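PDB 6K5S: telomeric DNA-binding factor trf1 from Schizosaccharomyces pombe, which probably binds telomeric DNA, and is represented here by its helical domain of the telomere repeat-binding factor family. Local coordinates for residues 110-120 with 161-169. Numbering follows the deposited sequence.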
# COMPACT_ATOMS: atom_id res chain seq x y z
N LEU A 110 13.41 22.60 -5.41
CA LEU A 110 14.30 22.71 -4.26
C LEU A 110 13.73 22.00 -3.03
O LEU A 110 14.50 21.45 -2.23
CB LEU A 110 14.57 24.18 -3.95
CG LEU A 110 15.41 24.89 -5.03
CD1 LEU A 110 15.55 26.38 -4.72
CD2 LEU A 110 16.78 24.24 -5.21
N GLU A 111 12.41 21.98 -2.85
CA GLU A 111 11.84 21.27 -1.72
C GLU A 111 12.02 19.76 -1.87
O GLU A 111 12.19 19.05 -0.88
CB GLU A 111 10.36 21.63 -1.57
CG GLU A 111 9.67 20.89 -0.45
CD GLU A 111 10.14 21.36 0.91
OE1 GLU A 111 10.29 22.58 1.11
OE2 GLU A 111 10.37 20.49 1.78
N VAL A 112 12.05 19.27 -3.10
CA VAL A 112 12.19 17.84 -3.36
C VAL A 112 13.65 17.41 -3.24
O VAL A 112 13.95 16.37 -2.65
CB VAL A 112 11.61 17.53 -4.76
CG1 VAL A 112 11.94 16.11 -5.19
CG2 VAL A 112 10.11 17.76 -4.76
N PHE A 113 14.59 18.21 -3.76
CA PHE A 113 15.98 17.79 -3.82
C PHE A 113 16.85 18.40 -2.74
O PHE A 113 17.92 17.85 -2.45
CB PHE A 113 16.58 18.12 -5.20
CG PHE A 113 16.03 17.26 -6.30
CD1 PHE A 113 14.85 17.62 -6.94
CD2 PHE A 113 16.68 16.10 -6.70
CE1 PHE A 113 14.34 16.83 -7.96
CE2 PHE A 113 16.17 15.31 -7.71
CZ PHE A 113 14.99 15.67 -8.34
N ALA A 114 16.43 19.52 -2.15
CA ALA A 114 17.16 20.17 -1.05
C ALA A 114 16.19 20.53 0.08
O ALA A 114 15.99 21.70 0.42
CB ALA A 114 17.90 21.40 -1.56
N PRO A 115 15.54 19.54 0.66
CA PRO A 115 14.53 19.83 1.68
C PRO A 115 15.19 20.24 2.99
O PRO A 115 16.38 20.00 3.22
CB PRO A 115 13.78 18.50 1.83
CG PRO A 115 14.81 17.48 1.46
CD PRO A 115 15.72 18.09 0.44
N ASP A 116 14.40 20.93 3.82
CA ASP A 116 14.78 21.23 5.20
C ASP A 116 15.99 22.18 5.29
O ASP A 116 16.86 22.02 6.15
CB ASP A 116 15.05 19.95 5.99
CG ASP A 116 13.88 18.98 5.93
OD1 ASP A 116 12.72 19.45 5.95
OD2 ASP A 116 14.12 17.75 5.87
N GLU A 117 16.03 23.17 4.41
CA GLU A 117 17.05 24.23 4.39
C GLU A 117 18.46 23.68 4.28
O GLU A 117 19.42 24.35 4.67
CB GLU A 117 16.91 25.13 5.62
CG GLU A 117 15.47 25.55 5.79
CD GLU A 117 15.23 26.37 7.04
OE1 GLU A 117 16.20 26.69 7.75
OE2 GLU A 117 14.05 26.67 7.30
N SER A 118 18.61 22.49 3.72
CA SER A 118 19.93 21.95 3.50
C SER A 118 20.75 22.85 2.56
O SER A 118 20.22 23.76 1.90
CB SER A 118 19.81 20.53 2.94
OG SER A 118 19.23 20.51 1.65
N ASN A 119 22.06 22.59 2.52
CA ASN A 119 22.95 23.33 1.64
C ASN A 119 22.66 22.98 0.18
O ASN A 119 22.57 21.80 -0.17
CB ASN A 119 24.41 23.01 1.96
CG ASN A 119 24.90 23.70 3.20
OD1 ASN A 119 24.26 24.62 3.72
ND2 ASN A 119 26.06 23.28 3.69
N ILE A 120 22.51 23.99 -0.67
CA ILE A 120 22.36 23.72 -2.10
C ILE A 120 23.72 23.36 -2.68
O ILE A 120 24.70 24.08 -2.49
CB ILE A 120 21.77 24.93 -2.82
CG1 ILE A 120 20.43 25.32 -2.21
CG2 ILE A 120 21.60 24.60 -4.30
CD1 ILE A 120 19.36 24.37 -2.56
N HIS A 161 16.99 36.29 -3.67
CA HIS A 161 16.09 36.40 -2.53
C HIS A 161 15.40 35.08 -2.24
O HIS A 161 15.13 34.75 -1.08
CB HIS A 161 15.05 37.49 -2.76
CG HIS A 161 14.14 37.71 -1.59
ND1 HIS A 161 12.77 37.82 -1.72
CD2 HIS A 161 14.41 37.83 -0.27
CE1 HIS A 161 12.24 37.99 -0.52
NE2 HIS A 161 13.21 38.00 0.37
N ARG A 162 15.11 34.30 -3.29
CA ARG A 162 14.52 32.99 -3.06
C ARG A 162 15.48 32.07 -2.31
O ARG A 162 15.05 31.34 -1.41
CB ARG A 162 14.09 32.37 -4.39
CG ARG A 162 12.72 32.81 -4.84
CD ARG A 162 12.14 31.84 -5.84
NE ARG A 162 11.66 32.52 -7.04
CZ ARG A 162 10.37 32.67 -7.33
NH1 ARG A 162 9.46 32.17 -6.50
NH2 ARG A 162 10.01 33.30 -8.44
N PHE A 163 16.77 32.10 -2.66
CA PHE A 163 17.73 31.25 -1.96
C PHE A 163 17.84 31.64 -0.49
O PHE A 163 17.96 30.77 0.38
CB PHE A 163 19.12 31.34 -2.61
CG PHE A 163 19.27 30.52 -3.85
CD1 PHE A 163 18.70 29.26 -3.95
CD2 PHE A 163 19.98 31.02 -4.93
CE1 PHE A 163 18.84 28.51 -5.10
CE2 PHE A 163 20.14 30.27 -6.08
CZ PHE A 163 19.57 29.01 -6.17
N LEU A 164 17.86 32.94 -0.20
CA LEU A 164 17.95 33.39 1.18
C LEU A 164 16.70 32.99 1.96
O LEU A 164 16.79 32.42 3.05
CB LEU A 164 18.18 34.91 1.23
CG LEU A 164 19.55 35.37 0.71
CD1 LEU A 164 19.67 36.88 0.54
CD2 LEU A 164 20.65 34.88 1.62
N ILE A 165 15.53 33.27 1.39
CA ILE A 165 14.27 32.91 2.02
C ILE A 165 14.22 31.43 2.36
O ILE A 165 13.81 31.04 3.47
CB ILE A 165 13.09 33.32 1.11
CG1 ILE A 165 12.93 34.84 1.11
CG2 ILE A 165 11.80 32.64 1.53
CD1 ILE A 165 13.26 35.47 2.44
N ARG A 166 14.66 30.56 1.44
CA ARG A 166 14.43 29.14 1.67
C ARG A 166 15.27 28.58 2.80
O ARG A 166 14.98 27.48 3.27
CB ARG A 166 14.68 28.33 0.39
CG ARG A 166 16.12 27.91 0.23
CD ARG A 166 16.34 26.93 -0.91
NE ARG A 166 16.55 25.56 -0.45
CZ ARG A 166 17.63 25.14 0.20
NH1 ARG A 166 18.62 25.99 0.50
NH2 ARG A 166 17.74 23.88 0.56
N ARG A 167 16.31 29.29 3.24
CA ARG A 167 17.11 28.82 4.36
C ARG A 167 17.13 29.81 5.51
O ARG A 167 18.07 29.82 6.30
CB ARG A 167 18.54 28.48 3.91
CG ARG A 167 19.34 29.63 3.32
CD ARG A 167 20.76 29.16 2.99
NE ARG A 167 21.49 30.08 2.12
CZ ARG A 167 22.11 31.17 2.55
NH1 ARG A 167 22.09 31.48 3.83
NH2 ARG A 167 22.75 31.97 1.70
N ASN A 168 16.11 30.67 5.60
CA ASN A 168 15.88 31.53 6.76
C ASN A 168 17.07 32.45 7.04
O ASN A 168 17.46 32.66 8.19
CB ASN A 168 15.55 30.68 7.99
CG ASN A 168 14.87 31.48 9.07
OD1 ASN A 168 14.38 32.59 8.83
ND2 ASN A 168 14.85 30.93 10.29
N ALA A 169 17.64 33.03 5.98
CA ALA A 169 18.77 33.95 6.14
C ALA A 169 18.31 35.40 6.31
O ALA A 169 17.48 35.88 5.54
CB ALA A 169 19.71 33.84 4.96
O HOH W 1 14.30 23.88 -0.17
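Arg166 reaches from the last turn of helix 159-166 into the loop that follows helix 102-113. Beyond CB and CG, Arg166 CD lies 3.9 Å from Leu110 CD1, the two side chains crossing at about a right angle. That same Leu110 methyl also packs against Phe163 CE1. A bend at chi3 (-105°) then turns the guanidinium in against Ile120, and Arg166 NE donates to a water that in turn donates to Ala114 O. Ile120 CD1 sits 3.3 Å from Arg166 CZ, over the centre of the guanidinium, with Glu117 CA over the opposite face. In this all-helical TRF-family domain the loop turns through a type I' beta turn, Pro115 to Ser118, while a Schellman motif with Asn168 as C-prime ends helix 159-166. Ser118 O lies 2.8 Å from Arg166 NH2 and accepts a less straight bond from Arg166 NH1; Arg166 NH2 also binds Ala114 O (2.8 Å), both oxygens lying in the guanidinium plane. A leucine in place of Arg166 would probably leave Ser118 O without either guanidinium donor and Ile120 CD1 without the flat face beneath it. Beside Arg166, Glu117 CB rests 3.9 Å from Arg167 CA, and Arg167 turns its own guanidinium to Glu179.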